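Local coordinates for conserved protein MTH689 (Methanothermobacter thermautotrophicus, PDB 2WNY) that is of unknown function but is encoded in the archaeal exosome superoperon and probably binds RNA, at residues K25-V33 with L97-W107; H9-G19 with N50-D60. The protein carries 1 engineered substitution. All blocks are in the same frame, centred on the assembly; numbering follows the deposited sequence.

Contact 1. Residues K25-V33 with L97-W107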
loop_
_atom_site.group_PDB
_atom_site.type_symbol
_atom_site.label_atom_id
_atom_site.label_comp_id
_atom_site.label_asym_id
_atom_site.label_seq_id
_atom_site.Cartn_x
_atom_site.Cartn_y
_atom_site.Cartn_z
ATOM N N LYS A 25 4.271 11.799 -12.796
ATOM C CA LYS A 25 2.899 11.279 -12.678
ATOM C C LYS A 25 2.788 9.979 -11.892
ATOM O O LYS A 25 1.784 9.762 -11.218
ATOM C CB LYS A 25 2.291 11.091 -14.061
ATOM C CG LYS A 25 2.127 12.413 -14.773
ATOM C CD LYS A 25 1.168 12.310 -15.936
ATOM C CE LYS A 25 1.903 12.065 -17.213
ATOM N NZ LYS A 25 0.976 12.004 -18.367
ATOM N N VAL A 26 3.783 9.083 -12.014
ATOM C CA VAL A 26 3.795 7.880 -11.201
ATOM C C VAL A 26 3.865 8.275 -9.697
ATOM O O VAL A 26 3.154 7.711 -8.856
ATOM C CB VAL A 26 4.928 6.921 -11.613
ATOM C CG1 VAL A 26 4.978 5.680 -10.691
ATOM C CG2 VAL A 26 4.713 6.438 -13.082
ATOM N N ILE A 27 4.724 9.239 -9.383
ATOM C CA ILE A 27 4.880 9.708 -8.009
ATOM C C ILE A 27 3.616 10.450 -7.589
ATOM O O ILE A 27 3.160 10.284 -6.457
ATOM C CB ILE A 27 6.145 10.578 -7.842
ATOM C CG1 ILE A 27 7.405 9.688 -7.799
ATOM C CG2 ILE A 27 6.080 11.384 -6.566
ATOM C CD1 ILE A 27 8.692 10.438 -8.098
ATOM N N GLU A 28 3.034 11.249 -8.488
ATOM C CA GLU A 28 1.721 11.853 -8.163
ATOM C C GLU A 28 0.694 10.777 -7.759
ATOM O O GLU A 28 -0.041 10.949 -6.784
ATOM C CB GLU A 28 1.192 12.692 -9.323
ATOM C CG GLU A 28 -0.103 13.439 -9.025
ATOM C CD GLU A 28 -0.692 14.088 -10.275
ATOM O OE1 GLU A 28 0.046 14.269 -11.264
ATOM O OE2 GLU A 28 -1.895 14.403 -10.273
ATOM N N ALA A 29 0.632 9.678 -8.516
ATOM C CA ALA A 29 -0.249 8.554 -8.169
ATOM C C ALA A 29 0.080 7.962 -6.782
ATOM O O ALA A 29 -0.801 7.764 -5.955
ATOM C CB ALA A 29 -0.184 7.464 -9.258
ATOM N N LEU A 30 1.356 7.692 -6.522
ATOM C CA LEU A 30 1.759 7.244 -5.181
ATOM C C LEU A 30 1.311 8.191 -4.089
ATOM O O LEU A 30 0.821 7.745 -3.049
ATOM C CB LEU A 30 3.279 7.097 -5.110
ATOM C CG LEU A 30 3.903 6.954 -3.725
ATOM C CD1 LEU A 30 3.476 5.598 -3.124
ATOM C CD2 LEU A 30 5.416 7.021 -3.829
ATOM N N ARG A 31 1.470 9.491 -4.321
ATOM C CA ARG A 31 1.070 10.504 -3.319
ATOM C C ARG A 31 -0.432 10.689 -3.172
ATOM O O ARG A 31 -0.886 11.433 -2.299
ATOM C CB ARG A 31 1.764 11.838 -3.603
ATOM C CG ARG A 31 3.237 11.744 -3.239
ATOM C CD ARG A 31 4.005 12.994 -3.550
ATOM N NE ARG A 31 5.411 12.750 -3.228
ATOM C CZ ARG A 31 6.431 13.454 -3.701
ATOM N NH1 ARG A 31 6.226 14.473 -4.525
ATOM N NH2 ARG A 31 7.669 13.123 -3.340
ATOM N N ASN A 32 -1.208 10.015 -4.018
ATOM C CA ASN A 32 -2.643 9.916 -3.759
ATOM C C ASN A 32 -2.940 8.739 -2.834
ATOM O O ASN A 32 -4.067 8.512 -2.437
ATOM C CB ASN A 32 -3.420 9.803 -5.061
ATOM C CG ASN A 32 -3.545 11.132 -5.768
ATOM O OD1 ASN A 32 -3.501 12.176 -5.131
ATOM N ND2 ASN A 32 -3.673 11.103 -7.084
ATOM N N VAL A 33 -1.909 7.964 -2.523
ATOM C CA VAL A 33 -2.065 6.841 -1.618
ATOM C C VAL A 33 -1.284 7.192 -0.357
ATOM O O VAL A 33 -1.795 7.068 0.753
ATOM C CB VAL A 33 -1.538 5.520 -2.244
ATOM C CG1 VAL A 33 -1.604 4.362 -1.239
ATOM C CG2 VAL A 33 -2.317 5.156 -3.530
ATOM N N LEU A 97 -2.952 -1.560 -5.277
ATOM C CA LEU A 97 -3.923 -0.595 -5.786
ATOM C C LEU A 97 -3.557 -0.225 -7.214
ATOM O O LEU A 97 -2.355 -0.100 -7.552
ATOM C CB LEU A 97 -3.956 0.651 -4.893
ATOM C CG LEU A 97 -4.380 0.499 -3.413
ATOM C CD1 LEU A 97 -4.016 1.749 -2.598
ATOM C CD2 LEU A 97 -5.870 0.187 -3.263
ATOM N N ASP A 98 -4.586 -0.075 -8.045
ATOM C CA ASP A 98 -4.402 0.285 -9.444
ATOM C C ASP A 98 -3.665 1.616 -9.555
ATOM O O ASP A 98 -4.052 2.604 -8.941
ATOM C CB ASP A 98 -5.739 0.359 -10.192
ATOM C CG ASP A 98 -5.547 0.507 -11.691
ATOM O OD1 ASP A 98 -5.563 -0.516 -12.385
ATOM O OD2 ASP A 98 -5.309 1.632 -12.168
ATOM N N LYS A 99 -2.573 1.617 -10.303
ATOM C CA LYS A 99 -1.770 2.816 -10.439
ATOM C C LYS A 99 -2.485 3.931 -11.210
ATOM O O LYS A 99 -2.347 5.091 -10.883
ATOM C CB LYS A 99 -0.437 2.468 -11.102
ATOM C CG LYS A 99 0.516 3.655 -11.175
ATOM C CD LYS A 99 1.952 3.191 -11.454
ATOM C CE LYS A 99 2.056 2.705 -12.853
ATOM N NZ LYS A 99 3.418 2.141 -13.242
ATOM N N GLN A 100 -3.262 3.581 -12.227
ATOM C CA GLN A 100 -3.903 4.596 -13.049
ATOM C C GLN A 100 -5.039 5.229 -12.288
ATOM O O GLN A 100 -5.247 6.451 -12.337
ATOM C CB GLN A 100 -4.414 3.980 -14.361
ATOM C CG GLN A 100 -3.321 3.382 -15.258
ATOM C CD GLN A 100 -2.151 4.302 -15.517
ATOM O OE1 GLN A 100 -2.296 5.503 -15.742
ATOM N NE2 GLN A 100 -0.961 3.734 -15.467
ATOM N N LYS A 101 -5.784 4.381 -11.585
ATOM C CA LYS A 101 -6.802 4.855 -10.667
ATOM C C LYS A 101 -6.217 5.736 -9.563
ATOM O O LYS A 101 -6.765 6.806 -9.277
ATOM C CB LYS A 101 -7.595 3.684 -10.088
ATOM C CG LYS A 101 -8.467 2.982 -11.121
ATOM C CD LYS A 101 -9.513 3.896 -11.783
ATOM C CE LYS A 101 -10.827 3.917 -11.004
ATOM N NZ LYS A 101 -11.898 4.697 -11.724
ATOM N N ALA A 102 -5.104 5.319 -8.962
ATOM C CA ALA A 102 -4.420 6.180 -7.976
ATOM C C ALA A 102 -4.094 7.563 -8.540
ATOM O O ALA A 102 -4.233 8.566 -7.854
ATOM C CB ALA A 102 -3.139 5.488 -7.449
ATOM N N LEU A 103 -3.664 7.634 -9.800
ATOM C CA LEU A 103 -3.344 8.932 -10.379
ATOM C C LEU A 103 -4.606 9.805 -10.429
ATOM O O LEU A 103 -4.534 11.033 -10.272
ATOM C CB LEU A 103 -2.727 8.778 -11.773
ATOM C CG LEU A 103 -2.462 10.085 -12.516
ATOM C CD1 LEU A 103 -1.390 10.885 -11.800
ATOM C CD2 LEU A 103 -2.032 9.764 -13.934
ATOM N N GLU A 104 -5.759 9.172 -10.616
ATOM C CA GLU A 104 -7.023 9.911 -10.593
ATOM C C GLU A 104 -7.585 10.085 -9.170
ATOM O O GLU A 104 -8.685 10.580 -9.010
ATOM C CB GLU A 104 -8.077 9.266 -11.519
ATOM C CG GLU A 104 -7.633 9.033 -12.953
ATOM C CD GLU A 104 -7.329 10.325 -13.721
ATOM O OE1 GLU A 104 -8.110 11.295 -13.583
ATOM O OE2 GLU A 104 -6.316 10.358 -14.479
ATOM N N GLY A 105 -6.824 9.680 -8.154
ATOM C CA GLY A 105 -7.234 9.869 -6.755
ATOM C C GLY A 105 -8.197 8.806 -6.258
ATOM O O GLY A 105 -8.945 9.027 -5.306
ATOM N N VAL A 106 -8.194 7.648 -6.915
ATOM C CA VAL A 106 -9.103 6.572 -6.539
ATOM C C VAL A 106 -8.271 5.386 -6.062
ATOM O O VAL A 106 -7.222 5.065 -6.656
ATOM C CB VAL A 106 -10.018 6.153 -7.702
ATOM C CG1 VAL A 106 -10.958 5.028 -7.273
ATOM C CG2 VAL A 106 -10.819 7.356 -8.229
ATOM N N TRP A 107 -8.726 4.753 -4.985
ATOM C CA TRP A 107 -8.068 3.557 -4.482
ATOM C C TRP A 107 -8.825 2.353 -4.999
ATOM O O TRP A 107 -9.954 2.079 -4.576
ATOM C CB TRP A 107 -8.061 3.543 -2.959
ATOM C CG TRP A 107 -7.081 4.455 -2.303
ATOM C CD1 TRP A 107 -6.540 5.619 -2.807
ATOM C CD2 TRP A 107 -6.555 4.306 -0.977
ATOM N NE1 TRP A 107 -5.696 6.195 -1.864
ATOM C CE2 TRP A 107 -5.691 5.409 -0.737
ATOM C CE3 TRP A 107 -6.729 3.345 0.036
ATOM C CZ2 TRP A 107 -4.970 5.547 0.457
ATOM C CZ3 TRP A 107 -6.019 3.493 1.228
ATOM C CH2 TRP A 107 -5.174 4.594 1.436
#

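Contact 2. Residues H9-G19 with N50-D60. Engineered in segment 9-19: Cys14 (natural residue Arg).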
loop_
_atom_site.group_PDB
_atom_site.type_symbol
_atom_site.label_atom_id
_atom_site.label_comp_id
_atom_site.label_asym_id
_atom_site.label_seq_id
_atom_site.Cartn_x
_atom_site.Cartn_y
_atom_site.Cartn_z
ATOM N N HIS A 9 2.132 -0.424 12.189
ATOM C CA HIS A 9 3.489 -0.085 12.650
ATOM C C HIS A 9 4.234 0.720 11.602
ATOM O O HIS A 9 4.921 1.713 11.891
ATOM C CB HIS A 9 4.237 -1.370 12.983
ATOM C CG HIS A 9 3.719 -2.052 14.206
ATOM N ND1 HIS A 9 3.708 -1.442 15.442
ATOM C CD2 HIS A 9 3.207 -3.291 14.391
ATOM C CE1 HIS A 9 3.201 -2.273 16.336
ATOM N NE2 HIS A 9 2.899 -3.406 15.726
ATOM N N ASN A 10 4.086 0.277 10.363
ATOM C CA ASN A 10 4.786 0.891 9.246
ATOM C C ASN A 10 4.123 0.431 7.946
ATOM O O ASN A 10 3.309 -0.511 7.954
ATOM C CB ASN A 10 6.276 0.529 9.298
ATOM C CG ASN A 10 6.534 -0.958 9.067
ATOM O OD1 ASN A 10 6.230 -1.483 8.002
ATOM N ND2 ASN A 10 7.102 -1.632 10.060
ATOM N N ILE A 11 4.456 1.096 6.844
ATOM C CA ILE A 11 4.007 0.657 5.517
ATOM C C ILE A 11 5.226 0.629 4.609
ATOM O O ILE A 11 5.960 1.637 4.521
ATOM C CB ILE A 11 3.001 1.643 4.881
ATOM C CG1 ILE A 11 1.821 1.898 5.817
ATOM C CG2 ILE A 11 2.502 1.092 3.531
ATOM C CD1 ILE A 11 0.730 2.764 5.219
ATOM N N SER A 12 5.462 -0.518 3.978
ATOM C CA SER A 12 6.445 -0.615 2.908
ATOM C C SER A 12 5.656 -0.430 1.610
ATOM O O SER A 12 4.522 -0.923 1.500
ATOM C CB SER A 12 7.136 -1.975 2.898
ATOM O OG SER A 12 7.989 -2.132 4.009
ATOM N N TYR A 13 6.234 0.278 0.646
ATOM C CA TYR A 13 5.566 0.447 -0.647
ATOM C C TYR A 13 6.547 0.262 -1.781
ATOM O O TYR A 13 7.770 0.498 -1.635
ATOM C CB TYR A 13 4.816 1.788 -0.741
ATOM C CG TYR A 13 5.725 2.991 -0.694
ATOM C CD1 TYR A 13 6.375 3.445 -1.851
ATOM C CD2 TYR A 13 5.945 3.667 0.496
ATOM C CE1 TYR A 13 7.227 4.534 -1.813
ATOM C CE2 TYR A 13 6.788 4.747 0.541
ATOM C CZ TYR A 13 7.417 5.186 -0.620
ATOM O OH TYR A 13 8.250 6.264 -0.568
ATOM N N CYS A 14 6.004 -0.209 -2.901
ATOM C CA CYS A 14 6.764 -0.451 -4.091
ATOM C C CYS A 14 5.898 -0.085 -5.309
ATOM O O CYS A 14 4.722 -0.441 -5.352
ATOM C CB CYS A 14 7.126 -1.948 -4.118
ATOM S SG CYS A 14 8.174 -2.364 -5.421
ATOM N N LEU A 15 6.462 0.613 -6.294
ATOM C CA LEU A 15 5.773 0.769 -7.613
ATOM C C LEU A 15 6.804 1.000 -8.687
ATOM O O LEU A 15 7.983 1.246 -8.381
ATOM C CB LEU A 15 4.640 1.810 -7.622
ATOM C CG LEU A 15 4.907 3.314 -7.549
ATOM C CD1 LEU A 15 3.626 4.049 -7.895
ATOM C CD2 LEU A 15 5.441 3.724 -6.179
ATOM N N MET A 16 6.384 0.833 -9.937
ATOM C CA MET A 16 7.325 0.757 -11.029
ATOM C C MET A 16 7.105 1.879 -12.005
ATOM O O MET A 16 5.980 2.371 -12.169
ATOM C CB MET A 16 7.208 -0.600 -11.735
ATOM C CG MET A 16 6.442 -1.597 -10.896
ATOM S SD MET A 16 7.119 -3.234 -10.901
ATOM C CE MET A 16 8.016 -3.146 -9.360
ATOM N N VAL A 17 8.197 2.284 -12.639
ATOM C CA VAL A 17 8.125 3.279 -13.703
ATOM C C VAL A 17 8.685 2.618 -14.955
ATOM O O VAL A 17 9.894 2.325 -15.022
ATOM C CB VAL A 17 8.956 4.534 -13.401
ATOM C CG1 VAL A 17 8.751 5.587 -14.501
ATOM C CG2 VAL A 17 8.599 5.124 -12.022
ATOM N N TYR A 18 7.814 2.415 -15.936
ATOM C CA TYR A 18 8.223 1.841 -17.210
ATOM C C TYR A 18 8.770 2.948 -18.130
ATOM O O TYR A 18 8.672 4.147 -17.826
ATOM C CB TYR A 18 7.080 1.034 -17.836
ATOM C CG TYR A 18 6.863 -0.269 -17.094
ATOM C CD1 TYR A 18 7.493 -1.443 -17.508
ATOM C CD2 TYR A 18 6.075 -0.314 -15.941
ATOM C CE1 TYR A 18 7.339 -2.629 -16.808
ATOM C CE2 TYR A 18 5.919 -1.499 -15.225
ATOM C CZ TYR A 18 6.550 -2.642 -15.656
ATOM O OH TYR A 18 6.408 -3.799 -14.954
ATOM N N GLY A 19 9.368 2.529 -19.233
ATOM C CA GLY A 19 10.072 3.461 -20.121
ATOM C C GLY A 19 9.174 4.561 -20.660
ATOM O O GLY A 19 9.608 5.690 -20.766
ATOM N N ASN A 50 11.142 -5.723 -19.097
ATOM C CA ASN A 50 11.290 -4.309 -19.412
ATOM C C ASN A 50 11.992 -3.542 -18.296
ATOM O O ASN A 50 11.737 -3.798 -17.113
ATOM C CB ASN A 50 9.941 -3.713 -19.796
ATOM C CG ASN A 50 9.454 -4.260 -21.139
ATOM O OD1 ASN A 50 8.394 -4.893 -21.244
ATOM N ND2 ASN A 50 10.257 -4.060 -22.157
ATOM N N PRO A 51 12.935 -2.657 -18.667
ATOM C CA PRO A 51 13.690 -1.966 -17.628
ATOM C C PRO A 51 12.766 -0.991 -16.940
ATOM O O PRO A 51 11.951 -0.328 -17.592
ATOM C CB PRO A 51 14.805 -1.238 -18.390
ATOM C CG PRO A 51 14.363 -1.205 -19.826
ATOM C CD PRO A 51 13.313 -2.242 -20.031
ATOM N N ILE A 52 12.854 -0.954 -15.621
ATOM C CA ILE A 52 12.013 -0.066 -14.826
ATOM C C ILE A 52 12.870 0.644 -13.797
ATOM O O ILE A 52 13.993 0.206 -13.477
ATOM C CB ILE A 52 10.906 -0.828 -14.075
ATOM C CG1 ILE A 52 11.511 -1.922 -13.171
ATOM C CG2 ILE A 52 9.894 -1.425 -15.071
ATOM C CD1 ILE A 52 10.493 -2.641 -12.256
ATOM N N THR A 53 12.354 1.761 -13.307
ATOM C CA THR A 53 12.799 2.278 -12.043
ATOM C C THR A 53 11.803 1.740 -11.041
ATOM O O THR A 53 10.600 1.853 -11.239
ATOM C CB THR A 53 12.778 3.811 -11.994
ATOM O OG1 THR A 53 13.689 4.309 -12.963
ATOM C CG2 THR A 53 13.245 4.298 -10.624
ATOM N N VAL A 54 12.310 1.132 -9.978
ATOM C CA VAL A 54 11.445 0.783 -8.847
ATOM C C VAL A 54 11.492 1.936 -7.861
ATOM O O VAL A 54 12.578 2.393 -7.493
ATOM C CB VAL A 54 11.910 -0.533 -8.156
ATOM C CG1 VAL A 54 11.236 -0.709 -6.802
ATOM C CG2 VAL A 54 11.598 -1.706 -9.043
ATOM N N LEU A 55 10.317 2.412 -7.462
ATOM C CA LEU A 55 10.199 3.401 -6.394
ATOM C C LEU A 55 9.758 2.673 -5.143
ATOM O O LEU A 55 8.664 2.116 -5.110
ATOM C CB LEU A 55 9.161 4.474 -6.770
ATOM C CG LEU A 55 9.486 5.201 -8.085
ATOM C CD1 LEU A 55 8.248 6.009 -8.562
ATOM C CD2 LEU A 55 10.719 6.112 -7.945
ATOM N N ARG A 56 10.620 2.666 -4.137
ATOM C CA ARG A 56 10.393 1.947 -2.891
ATOM C C ARG A 56 10.533 2.856 -1.666
ATOM O O ARG A 56 11.282 3.831 -1.675
ATOM C CB ARG A 56 11.447 0.855 -2.739
ATOM C CG ARG A 56 11.158 -0.446 -3.388
ATOM C CD ARG A 56 12.262 -1.446 -2.991
ATOM N NE ARG A 56 12.644 -2.326 -4.097
ATOM C CZ ARG A 56 12.194 -3.566 -4.286
ATOM N NH1 ARG A 56 11.327 -4.110 -3.436
ATOM N NH2 ARG A 56 12.613 -4.262 -5.335
ATOM N N GLY A 57 9.847 2.498 -0.589
ATOM C CA GLY A 57 10.019 3.197 0.674
ATOM C C GLY A 57 9.478 2.346 1.794
ATOM O O GLY A 57 8.707 1.394 1.570
ATOM N N ARG A 58 9.943 2.659 2.992
ATOM C CA ARG A 58 9.359 2.156 4.224
ATOM C C ARG A 58 9.062 3.391 5.052
ATOM O O ARG A 58 9.957 4.204 5.376
ATOM C CB ARG A 58 10.290 1.176 4.937
ATOM C CG ARG A 58 9.592 0.351 6.022
ATOM C CD ARG A 58 10.617 -0.436 6.807
ATOM N NE ARG A 58 10.259 -0.626 8.217
ATOM C CZ ARG A 58 10.111 0.353 9.118
ATOM N NH1 ARG A 58 10.247 1.633 8.776
ATOM N NH2 ARG A 58 9.804 0.047 10.374
ATOM N N LEU A 59 7.775 3.560 5.326
ATOM C CA LEU A 59 7.271 4.731 5.986
ATOM C C LEU A 59 6.860 4.343 7.408
ATOM O O LEU A 59 6.120 3.375 7.589
ATOM C CB LEU A 59 6.046 5.208 5.208
ATOM C CG LEU A 59 5.216 6.302 5.866
ATOM C CD1 LEU A 59 5.804 7.659 5.518
ATOM C CD2 LEU A 59 3.760 6.192 5.415
ATOM N N ASP A 60 7.356 5.069 8.412
ATOM C CA ASP A 60 6.886 4.879 9.769
ATOM C C ASP A 60 6.572 6.209 10.483
ATOM O O ASP A 60 6.297 6.211 11.680
ATOM C CB ASP A 60 7.867 4.001 10.574
ATOM C CG ASP A 60 9.125 4.757 11.018
ATOM O OD1 ASP A 60 9.478 5.787 10.400
ATOM O OD2 ASP A 60 9.772 4.299 11.982
HETATM O O HOH W 1 10.138 -0.170 -19.618
#

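Contact 1. Residues K25-V33 with L97-W107
Ala29 of helix 25-30 sits against Ala102 and Leu103 of the short helix 99-103, and its CB comes within 3.8 Å of Leu103 CB. The two axes approach to 8.0 Å and cross at 79°, a spacing that suits alanine, since both Ala29 and Ala102 lie buried where the helices meet. Val33 extends this apolar centre: its CG1 touches Leu97 CD1 at 3.8 Å, and both of these methyls rest near the rim of one face of the Trp107 ring. Beneath them the sheet closes the core, with Ile116 and Leu118 of strand 115-122 against Val33. Leu103 reaches outward with CG anti to the backbone N (chi1 175°), which carries CD1 across to Lys25 O and the carboxylate end of Glu28. On the inner side the aliphatic part of Lys99 passes Val26, CD to CG1 at 4.0 Å, while its buried NZ is satisfied by salt bridges to Glu21 and Asp114.

At the polar edge, Asn32 turns its amide into the C-terminal end of helix 99-103. Asn32 ND2 donates to Ala102 O at 2.7 Å, in the carbonyl plane, and the same oxygen accepts from Gly105 N in the Schellman motif that ends this helix; the positive phi of Gly105 suits a residue without a side chain. Asn32 O in turn receives Trp107 NE1 at 2.9 Å, nearly straight (171°) and in the indole plane. Bonded through both side-chain amide and backbone carbonyl, Asn32 probably holds the end of helix 25-30 against the C-terminal turn of helix 99-103 and the loop beyond.

Contact 2. Residues H9-G19 with N50-D60
Tyr13 and Gly57 face each other as a hydrogen-bonded pair in an antiparallel ladder that runs from Ile11-Leu59 to Val17-Thr53. Eight backbone hydrogen bonds join the strands, among them Tyr13 N to Gly57 O at 2.9 Å, and a water extends the ladder by bridging Gly19 N and Pro51 O.

Two rings lie over aliphatic groups. Tyr13, with CG between its backbone N and carbonyl carbon (chi1 65°), folds its ring over the partner strand, where Gly57 CA lies 3.8 Å from the ring centroid; a side chain on Gly57 would clash with the hydroxyl. A serine in place of Tyr13 would probably leave the Gly57 backbone uncovered and open a gap beside Leu30. Ile52 CG2 similarly meets a face of Tyr18, 3.4 Å from the centroid.

Apolar side chains divide between the faces. Val17 CG2 meets Leu55 CD1 at 3.6 Å on the side covered by helix 23-30, whereas Met16 SD touches Ile52 CD1 on the other.

Among polar groups, Asn10 CG lies over one face of the Arg58 guanidinium, the planes inclined by 38°, and Arg56, salt-bridged to Glu42, lies over the engineered Cys14 SG. Side chains alternating between a helix-covered face (Ile11, Tyr13, Leu15, Val17) and the other (Ser12, Cys14, Met16) typify an antiparallel sheet with helices packed on one face.

Overall arrangement
From the N terminus, strand 8-17 supplies the first segment of contact 2 and runs directly into helix 23-30, the first segment of contact 1. The chain then passes through strand 40-45 and returns along 51-59, where contact 2 closes a loop of 30 residues. Helix 62-76 and strand 92-98 follow before helix 99-103 closes the longer loop of contact 1, 63 residues. The segments alternate, so the two loops cross. Contact 2 joins neighbouring strands of the six-stranded sheet, whereas contact 1 joins two helices beside it. They also touch directly: Val26 packs on Leu15, Leu30 on Tyr13, and Lys99 NZ probably bonds to Met16 O.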